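Local coordinates for protein branched-chain amino acid aminotransferase (Thermoproteus uzoniensis 768-20, PDB 6THQ) that transfers the amino group between branched-chain amino acids (probably leucine, isoleucine and valine) and 2-oxoglutarate, using pyridoxal 5'-phosphate as cofactor, at residues Gly41-Ile46 with Lys162-Tyr167; Arg207-Thr212 with Pro238-Ser243; Glu100-Arg105 with Ile128-Phe133. All blocks are in the same frame, centred on the assembly; numbering follows the deposited sequence.

Contact 1. Residues Gly41-Ile46 with Lys162-Tyr167; sequences GVFEGI and KATGIY. With PLP (pyridoxal-5'-phosphate), chain D; PY5 (2-[O-phosphonopyridoxyl]-amino-pentanoic acid), chain E.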
# COMPACT_ATOMS: atom_id res chain seq x y z
N GLY A 41 -2.28 -5.98 3.78
CA GLY A 41 -2.10 -7.43 3.73
C GLY A 41 -0.66 -7.86 3.59
O GLY A 41 0.23 -7.03 3.57
N VAL A 42 -0.40 -9.16 3.50
CA VAL A 42 0.98 -9.67 3.31
C VAL A 42 0.92 -10.72 2.22
O VAL A 42 -0.13 -11.29 2.00
CB VAL A 42 1.64 -10.17 4.59
CG1 VAL A 42 1.74 -9.04 5.63
CG2 VAL A 42 0.90 -11.37 5.22
N PHE A 43 2.00 -10.92 1.50
CA PHE A 43 2.06 -11.94 0.48
C PHE A 43 3.45 -12.66 0.43
O PHE A 43 4.36 -12.31 1.18
CB PHE A 43 1.72 -11.38 -0.88
CG PHE A 43 2.73 -10.41 -1.41
CD1 PHE A 43 2.78 -9.07 -0.93
CD2 PHE A 43 3.62 -10.79 -2.42
CE1 PHE A 43 3.69 -8.15 -1.48
CE2 PHE A 43 4.53 -9.88 -2.97
CZ PHE A 43 4.57 -8.57 -2.49
N GLU A 44 3.59 -13.66 -0.44
CA GLU A 44 4.82 -14.38 -0.62
C GLU A 44 5.04 -14.67 -2.08
O GLU A 44 4.15 -14.46 -2.93
CB GLU A 44 4.85 -15.69 0.20
CG GLU A 44 5.38 -15.54 1.64
CD GLU A 44 6.81 -14.99 1.69
OE1 GLU A 44 7.57 -15.18 0.68
OE2 GLU A 44 7.21 -14.36 2.69
N GLY A 45 6.25 -15.12 -2.39
CA GLY A 45 6.67 -15.54 -3.71
C GLY A 45 7.45 -16.84 -3.49
O GLY A 45 8.44 -16.84 -2.78
N ILE A 46 6.98 -17.96 -4.08
CA ILE A 46 7.58 -19.26 -3.88
C ILE A 46 7.71 -19.94 -5.21
O ILE A 46 6.77 -19.94 -6.01
CB ILE A 46 6.79 -20.15 -2.93
CG1 ILE A 46 6.37 -19.40 -1.68
CG2 ILE A 46 7.71 -21.30 -2.49
CD1 ILE A 46 5.48 -20.16 -0.71
N LYS A 162 6.90 -8.35 3.85
CA LYS A 162 6.42 -8.39 2.46
C LYS A 162 4.97 -8.00 2.54
O LYS A 162 4.08 -8.87 2.47
CB LYS A 162 6.68 -9.76 1.78
CG LYS A 162 6.98 -9.67 0.29
CD LYS A 162 7.42 -10.99 -0.31
CE LYS A 162 8.36 -10.86 -1.51
NZ LYS A 162 7.72 -11.06 -2.84
N ALA A 163 4.75 -6.71 2.75
CA ALA A 163 3.40 -6.17 3.04
C ALA A 163 2.91 -5.50 1.77
O ALA A 163 3.64 -4.79 1.09
CB ALA A 163 3.43 -5.12 4.17
N THR A 164 1.64 -5.71 1.44
CA THR A 164 1.14 -5.28 0.14
C THR A 164 1.25 -3.78 -0.12
O THR A 164 1.70 -3.38 -1.17
CB THR A 164 -0.34 -5.68 0.03
OG1 THR A 164 -1.01 -5.12 1.15
CG2 THR A 164 -0.51 -7.25 0.04
N GLY A 165 0.82 -2.96 0.83
CA GLY A 165 0.75 -1.52 0.56
C GLY A 165 2.14 -0.94 0.29
O GLY A 165 2.23 -0.00 -0.47
N ILE A 166 3.22 -1.50 0.87
CA ILE A 166 4.58 -1.08 0.62
C ILE A 166 4.97 -1.11 -0.85
O ILE A 166 5.73 -0.27 -1.34
CB ILE A 166 5.54 -1.95 1.47
CG1 ILE A 166 5.24 -1.67 2.93
CG2 ILE A 166 6.96 -1.56 1.26
CD1 ILE A 166 6.11 -2.40 3.92
N TYR A 167 4.41 -2.04 -1.59
CA TYR A 167 4.79 -2.24 -3.00
C TYR A 167 4.41 -1.18 -4.01
O TYR A 167 4.84 -1.24 -5.18
CB TYR A 167 4.38 -3.63 -3.46
CG TYR A 167 5.37 -4.62 -2.97
CD1 TYR A 167 5.38 -4.97 -1.63
CD2 TYR A 167 6.38 -5.12 -3.80
CE1 TYR A 167 6.36 -5.82 -1.10
CE2 TYR A 167 7.36 -5.99 -3.31
CZ TYR A 167 7.34 -6.34 -1.95
OH TYR A 167 8.26 -7.17 -1.38
N1 PLP D . 12.75 -7.62 -2.40
C2 PLP D . 11.42 -7.42 -2.56
C2A PLP D . 10.97 -6.00 -2.53
C3 PLP D . 10.52 -8.58 -2.85
O3 PLP D . 9.17 -8.46 -3.06
C4 PLP D . 11.13 -9.94 -2.89
C4A PLP D . 10.26 -11.16 -3.14
C5 PLP D . 12.61 -9.99 -2.66
C6 PLP D . 13.33 -8.81 -2.43
C5A PLP D . 13.38 -11.29 -2.69
O4P PLP D . 13.01 -12.09 -1.60
P PLP D . 13.01 -13.67 -1.83
O1P PLP D . 12.11 -13.79 -3.03
O2P PLP D . 14.44 -14.02 -2.14
O3P PLP D . 12.49 -14.18 -0.51
N1 PY5 E . 13.28 -7.21 -2.56
C2 PY5 E . 12.03 -6.99 -3.06
C2A PY5 E . 11.52 -5.58 -3.12
C3 PY5 E . 11.25 -8.14 -3.62
O3 PY5 E . 10.01 -7.98 -4.19
C4 PY5 E . 11.88 -9.51 -3.55
C4A PY5 E . 11.18 -10.75 -4.10
C5 PY5 E . 13.23 -9.60 -2.94
C6 PY5 E . 13.84 -8.43 -2.47
C5A PY5 E . 13.92 -10.96 -2.83
O4P PY5 E . 13.09 -11.82 -2.04
P PY5 E . 13.16 -13.43 -2.08
O1P PY5 E . 12.26 -13.80 -3.24
O2P PY5 E . 14.58 -13.75 -2.43
O3P PY5 E . 12.68 -13.83 -0.69
N PY5 E . 9.78 -10.43 -4.02
CA PY5 E . 8.98 -10.66 -5.20
C PY5 E . 9.32 -12.10 -5.55
O PY5 E . 8.43 -12.77 -5.04
CB PY5 E . 9.01 -9.50 -6.24
CG PY5 E . 7.60 -8.97 -6.52
CD PY5 E . 7.05 -9.77 -7.71
OXT PY5 E . 10.33 -12.58 -6.15
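Lys162 leans across Phe43 on its way to the cofactor. Its CB rests 3.5 Å from the carbonyl O of Phe43, and CG lies over one face of the Phe43 ring, 4.0 Å from the centroid and 17° off the ring normal, a CH-pi contact. CD stays beside that same Phe43 O, at 3.7 Å. The chain then bends at its last torsion (chi4 -102°), and NZ passes CE2 of Phe43 at 3.4 Å before reaching the ligands. PLP and PY5 overlap here as alternative occupants of one site. In the conformer described, NZ lies 2.9 Å from PY5 O, placed to donate to it; Lys162 has a second conformer and the ligands overlap, so the finer distances to them are doubtful. This is the active site of a class-IV aminotransferase, and a lysine reaching C4A of PLP fits the one that forms the internal aldimine in this family. Phe43 also turns its CE1 and CZ edge to the face of Tyr167: an edge-to-face pair with planes at 71°, CZ standing over the middle of the tyrosine ring. The hydroxyl of Tyr167 ends at PLP O3, in a contact too short to be taken at face value. The backbones themselves form a single bridge, Val42 with Ala163. Phe43 N donates to Lys162 O at 3.1 Å, nearly straight onto the carbonyl, whereas Thr164 N meets Gly41 O at 2.9 Å from well above the carbonyl plane. Glu44 directs its carboxylate to His63 and Arg66, and Asn37 of the second subunit packs on Phe43.

Contact 2. Residues Arg207-Thr212 with Pro238-Ser243; sequences RGVLMT and PLLEKS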
# COMPACT_ATOMS: atom_id res chain seq x y z
N ARG A 207 36.95 -6.39 -5.37
CA ARG A 207 38.27 -7.00 -5.01
C ARG A 207 38.06 -8.40 -4.48
O ARG A 207 38.46 -8.67 -3.34
CB ARG A 207 39.03 -6.19 -3.93
CG ARG A 207 39.33 -4.71 -4.21
CD ARG A 207 39.31 -3.87 -2.93
NE ARG A 207 39.63 -2.47 -3.23
CZ ARG A 207 40.70 -2.06 -3.93
NH1 ARG A 207 41.57 -2.93 -4.46
NH2 ARG A 207 40.87 -0.76 -4.15
N GLY A 208 37.36 -9.26 -5.24
CA GLY A 208 37.04 -10.62 -4.78
C GLY A 208 36.20 -10.83 -3.51
O GLY A 208 35.99 -11.98 -3.13
N VAL A 209 35.71 -9.76 -2.86
CA VAL A 209 34.75 -9.89 -1.70
C VAL A 209 33.29 -9.66 -2.16
O VAL A 209 32.99 -8.69 -2.87
CB VAL A 209 35.13 -8.91 -0.58
CG1 VAL A 209 34.22 -9.06 0.62
CG2 VAL A 209 36.59 -9.13 -0.15
N LEU A 210 32.39 -10.55 -1.79
CA LEU A 210 30.98 -10.43 -2.08
C LEU A 210 30.32 -9.55 -0.98
O LEU A 210 30.49 -9.78 0.25
CB LEU A 210 30.41 -11.83 -2.06
CG LEU A 210 29.09 -12.27 -2.63
CD1 LEU A 210 28.86 -11.77 -4.06
CD2 LEU A 210 29.17 -13.75 -2.56
N MET A 211 29.60 -8.52 -1.42
CA MET A 211 28.97 -7.55 -0.51
C MET A 211 27.48 -7.42 -0.84
O MET A 211 27.04 -7.33 -2.02
CB MET A 211 29.62 -6.18 -0.61
CG MET A 211 31.06 -6.16 -0.15
SD MET A 211 31.67 -4.47 -0.54
CE MET A 211 33.44 -4.58 -0.16
N THR A 212 26.68 -7.41 0.21
CA THR A 212 25.26 -7.15 0.04
C THR A 212 24.81 -6.23 1.22
O THR A 212 25.29 -6.39 2.36
CB THR A 212 24.49 -8.50 0.00
OG1 THR A 212 23.17 -8.34 -0.51
CG2 THR A 212 24.37 -9.18 1.39
N PRO A 238 34.53 -14.97 0.49
CA PRO A 238 34.41 -14.02 1.58
C PRO A 238 33.17 -13.09 1.28
O PRO A 238 32.95 -12.69 0.13
CB PRO A 238 35.72 -13.22 1.49
CG PRO A 238 36.61 -14.04 0.57
CD PRO A 238 35.69 -14.69 -0.38
N LEU A 239 32.35 -12.80 2.31
CA LEU A 239 31.08 -12.16 2.20
C LEU A 239 30.92 -11.17 3.32
O LEU A 239 31.11 -11.50 4.48
CB LEU A 239 29.95 -13.17 2.31
CG LEU A 239 28.57 -12.50 2.18
CD1 LEU A 239 27.71 -13.25 1.18
CD2 LEU A 239 27.95 -12.39 3.59
N LEU A 240 30.55 -9.94 2.96
CA LEU A 240 30.25 -8.91 3.93
C LEU A 240 28.83 -8.40 3.75
O LEU A 240 28.39 -8.10 2.63
CB LEU A 240 31.23 -7.78 3.75
CG LEU A 240 32.50 -7.52 4.59
CD1 LEU A 240 33.06 -8.55 5.58
CD2 LEU A 240 33.49 -7.09 3.56
N GLU A 241 28.12 -8.28 4.86
CA GLU A 241 26.85 -7.59 4.90
C GLU A 241 27.16 -6.15 5.25
O GLU A 241 27.32 -5.82 6.41
CB GLU A 241 25.90 -8.24 5.88
CG GLU A 241 25.46 -9.58 5.34
CD GLU A 241 24.51 -10.31 6.29
OE1 GLU A 241 24.96 -11.31 6.92
OE2 GLU A 241 23.31 -9.92 6.40
N LYS A 242 27.33 -5.32 4.23
CA LYS A 242 27.88 -3.99 4.46
C LYS A 242 27.10 -3.01 3.55
O LYS A 242 26.76 -3.36 2.41
CB LYS A 242 29.39 -4.05 4.11
CG LYS A 242 30.27 -2.92 4.63
CD LYS A 242 31.76 -3.03 4.21
CE LYS A 242 32.66 -1.84 4.68
NZ LYS A 242 33.02 -1.67 6.14
N SER A 243 26.86 -1.79 4.01
CA SER A 243 26.27 -0.74 3.13
C SER A 243 27.07 -0.49 1.84
O SER A 243 28.28 -0.51 1.87
CB SER A 243 26.15 0.59 3.86
OG SER A 243 25.15 0.50 4.79
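Val209 sets CG1 opposite its own N (chi1 -177°), which carries that methyl to CD2 of Leu240, 3.6 Å away; the two side chains meet at a slant. On the other face of the sheet, Leu210 likewise extends away from its N (chi1 -164°), and its CD2 packs against CD1 of Leu239 at 4.0 Å. Further along that face, CG2 of Thr212 and CG of Glu241 lie 4.1 Å apart, the two side chains side by side and pointing the same way. Their polar ends have other partners: Thr212 OG1 bonds Ile202 O, and the Glu241 carboxylate forms a salt bridge with Arg225. Between the faces, hydrogen bonds pass alternately from strand to strand. Leu210 N reaches Pro238 O at 2.9 Å, Leu240 N reaches Leu210 O at 2.7 Å, and Thr212 N reaches Leu240 O at 3.0 Å. The last bond, Lys242 N to Thr212 O, is also 3.0 Å long but bent to 135° at the hydrogen, coming from above the carbonyl plane as the pairing ends. Leu210 and Leu239 both touch Ala232 of helix 223-234, which packs on this face; Leu240, on the other, is exposed. Two neighbouring parallel strands connected through a helix packed on their sheet make a beta-alpha-beta unit, here strand 209-212, helix 223-234 and strand 239-245 of the mixed sheet.

Contact 3. Residues Glu100-Arg105 with Ile128-Phe133; sequences EDLYIR and IAAIPF. With PY5 (2-[O-phosphonopyridoxyl]-amino-pentanoic acid), chain E.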
# COMPACT_ATOMS: atom_id res chain seq x y z
N GLU A 100 5.75 -28.73 -14.23
CA GLU A 100 6.54 -27.66 -14.84
C GLU A 100 6.83 -26.57 -13.78
O GLU A 100 6.25 -26.56 -12.68
CB GLU A 100 5.77 -27.05 -16.03
CG GLU A 100 4.49 -26.37 -15.55
CD GLU A 100 3.56 -25.93 -16.66
OE1 GLU A 100 3.94 -25.08 -17.50
OE2 GLU A 100 2.40 -26.43 -16.65
N ASP A 101 7.75 -25.68 -14.13
CA ASP A 101 8.17 -24.54 -13.29
C ASP A 101 6.97 -23.63 -12.93
O ASP A 101 6.20 -23.21 -13.79
CB ASP A 101 9.24 -23.75 -14.02
CG ASP A 101 10.58 -24.43 -14.05
OD1 ASP A 101 10.72 -25.55 -13.48
OD2 ASP A 101 11.49 -23.77 -14.65
N LEU A 102 6.82 -23.40 -11.63
CA LEU A 102 5.75 -22.58 -11.08
C LEU A 102 6.29 -21.38 -10.28
O LEU A 102 7.34 -21.51 -9.63
CB LEU A 102 4.85 -23.42 -10.13
CG LEU A 102 4.22 -24.70 -10.68
CD1 LEU A 102 3.35 -25.36 -9.61
CD2 LEU A 102 3.45 -24.37 -11.96
N TYR A 103 5.56 -20.25 -10.33
CA TYR A 103 5.59 -19.24 -9.31
C TYR A 103 4.34 -19.32 -8.47
O TYR A 103 3.26 -19.35 -8.98
CB TYR A 103 5.79 -17.87 -9.93
CG TYR A 103 5.94 -16.74 -8.93
CD1 TYR A 103 4.80 -16.13 -8.36
CD2 TYR A 103 7.20 -16.29 -8.52
CE1 TYR A 103 4.94 -15.07 -7.42
CE2 TYR A 103 7.35 -15.23 -7.61
CZ TYR A 103 6.22 -14.62 -7.06
OH TYR A 103 6.36 -13.59 -6.17
N ILE A 104 4.49 -19.38 -7.16
CA ILE A 104 3.37 -19.54 -6.24
C ILE A 104 3.17 -18.24 -5.46
O ILE A 104 4.10 -17.73 -4.85
CB ILE A 104 3.60 -20.76 -5.31
CG1 ILE A 104 3.62 -22.02 -6.20
CG2 ILE A 104 2.52 -20.94 -4.25
CD1 ILE A 104 4.54 -23.11 -5.66
N ARG A 105 1.95 -17.71 -5.50
CA ARG A 105 1.54 -16.54 -4.75
C ARG A 105 0.56 -16.82 -3.61
O ARG A 105 -0.63 -16.88 -3.84
CB ARG A 105 0.93 -15.51 -5.71
CG ARG A 105 0.41 -14.20 -5.06
CD ARG A 105 1.44 -13.45 -4.14
NE ARG A 105 2.69 -13.07 -4.81
CZ ARG A 105 2.84 -12.03 -5.65
NH1 ARG A 105 1.79 -11.24 -5.97
NH2 ARG A 105 4.04 -11.77 -6.18
N ILE A 128 -4.01 -19.01 -2.20
CA ILE A 128 -2.77 -19.50 -2.77
C ILE A 128 -3.02 -19.89 -4.23
O ILE A 128 -3.82 -20.74 -4.54
CB ILE A 128 -2.26 -20.68 -1.96
CG1 ILE A 128 -1.95 -20.23 -0.54
CG2 ILE A 128 -1.05 -21.33 -2.61
CD1 ILE A 128 -1.74 -21.40 0.41
N ALA A 129 -2.29 -19.26 -5.13
CA ALA A 129 -2.37 -19.58 -6.53
C ALA A 129 -1.03 -20.08 -7.05
O ALA A 129 0.02 -19.62 -6.57
CB ALA A 129 -2.76 -18.34 -7.31
N ALA A 130 -1.06 -20.95 -8.06
CA ALA A 130 0.19 -21.42 -8.63
C ALA A 130 0.18 -21.18 -10.08
O ALA A 130 -0.76 -21.51 -10.75
CB ALA A 130 0.38 -22.90 -8.37
N ILE A 131 1.24 -20.65 -10.61
CA ILE A 131 1.14 -20.25 -11.95
C ILE A 131 2.41 -20.63 -12.72
O ILE A 131 3.51 -20.47 -12.24
CB ILE A 131 0.67 -18.77 -12.04
CG1 ILE A 131 1.59 -17.87 -12.82
CG2 ILE A 131 0.31 -18.21 -10.65
CD1 ILE A 131 1.03 -16.44 -12.85
N PRO A 132 2.24 -21.17 -13.93
CA PRO A 132 3.37 -21.44 -14.79
C PRO A 132 4.24 -20.22 -14.95
O PRO A 132 3.72 -19.13 -15.20
CB PRO A 132 2.71 -21.81 -16.12
CG PRO A 132 1.54 -22.55 -15.66
CD PRO A 132 1.00 -21.76 -14.48
N PHE A 133 5.55 -20.39 -14.84
CA PHE A 133 6.42 -19.23 -14.83
C PHE A 133 7.79 -19.62 -15.31
O PHE A 133 8.38 -20.55 -14.78
CB PHE A 133 6.48 -18.69 -13.37
CG PHE A 133 6.83 -17.25 -13.27
CD1 PHE A 133 5.84 -16.26 -13.45
CD2 PHE A 133 8.13 -16.85 -13.02
CE1 PHE A 133 6.16 -14.91 -13.37
CE2 PHE A 133 8.45 -15.51 -12.93
CZ PHE A 133 7.48 -14.53 -13.10
N1 PY5 E . 13.28 -7.21 -2.56
C2 PY5 E . 12.03 -6.99 -3.06
C2A PY5 E . 11.52 -5.58 -3.12
C3 PY5 E . 11.25 -8.14 -3.62
O3 PY5 E . 10.01 -7.98 -4.19
C4 PY5 E . 11.88 -9.51 -3.55
C4A PY5 E . 11.18 -10.75 -4.10
C5 PY5 E . 13.23 -9.60 -2.94
C6 PY5 E . 13.84 -8.43 -2.47
C5A PY5 E . 13.92 -10.96 -2.83
O4P PY5 E . 13.09 -11.82 -2.04
P PY5 E . 13.16 -13.43 -2.08
O1P PY5 E . 12.26 -13.80 -3.24
O2P PY5 E . 14.58 -13.75 -2.43
O3P PY5 E . 12.68 -13.83 -0.69
N PY5 E . 9.78 -10.43 -4.02
CA PY5 E . 8.98 -10.66 -5.20
C PY5 E . 9.32 -12.10 -5.55
O PY5 E . 8.43 -12.77 -5.04
CB PY5 E . 9.01 -9.50 -6.24
CG PY5 E . 7.60 -8.97 -6.52
CD PY5 E . 7.05 -9.77 -7.71
OXT PY5 E . 10.33 -12.58 -6.15
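Ile104 and Ala130 face each other on the buried side of this contact, CG1 of Ile104 sitting 4.0 Å from CB of Ala130. Leu102 CD1 approaches the same methyl from along the strand, at 4.1 Å, and CG2 of Ile104 meets CG2 of Ile128 at 3.9 Å. Helix 82-96 covers this apolar face, its Val89 touching both isoleucines. The backbones form an antiparallel hairpin between strands 102-110 and 124-132, with hydrogen-bonded pairs at Tyr103-Ile131 and Arg105-Ala129; Tyr103 N to Ile131 O is 2.8 Å and nearly in line with the carbonyl. On the opposite face comes the closest side-chain packing: Phe133 lays its ring against the base of Tyr103, CG 3.6 Å from the tyrosine CB, with the ring planes oblique at 42°. Tyr103 extends away from its N (chi1 -176°), which sends the phenol off this face of the sheet to the amino-acid part of PY5. Its hydroxyl lies by PY5 O at 2.5 Å, placed to donate to it, though so short a length is doubtful, and accepts from Arg105 NH2 at 2.9 Å, in the guanidinium plane. Arg105, whose NH2 also approaches PY5 CD, is held by Glu44 O and by Asn37 and Tyr38 of the second subunit, and so positions the tyrosine hydroxyl. Contacts thin out toward solvent just before strand 102-110, where the Glu100 carboxylate merely crosses the exposed ring of Pro132.

Overall arrangement
From the N terminus, residues 41-46 open contact 1 on strand 42-50, and the chain needs 115 more residues before the loop 162-167 returns to close it. Contact 3 opens and closes within that span, as the hairpin of strands 102-110 and 124-132. These two contacts touch, since strands 42-50 and 102-110 are neighbours in the antiparallel sheet: Ile46 pairs with Ile104, and both contacts reach PY5 and the second subunit. Contact 2 follows in series, a closure of 25 residues that takes in helix 223-234, in the mixed sheet. Its centre lies about 28 Å from that of contact 1 and about 32 Å from that of contact 3.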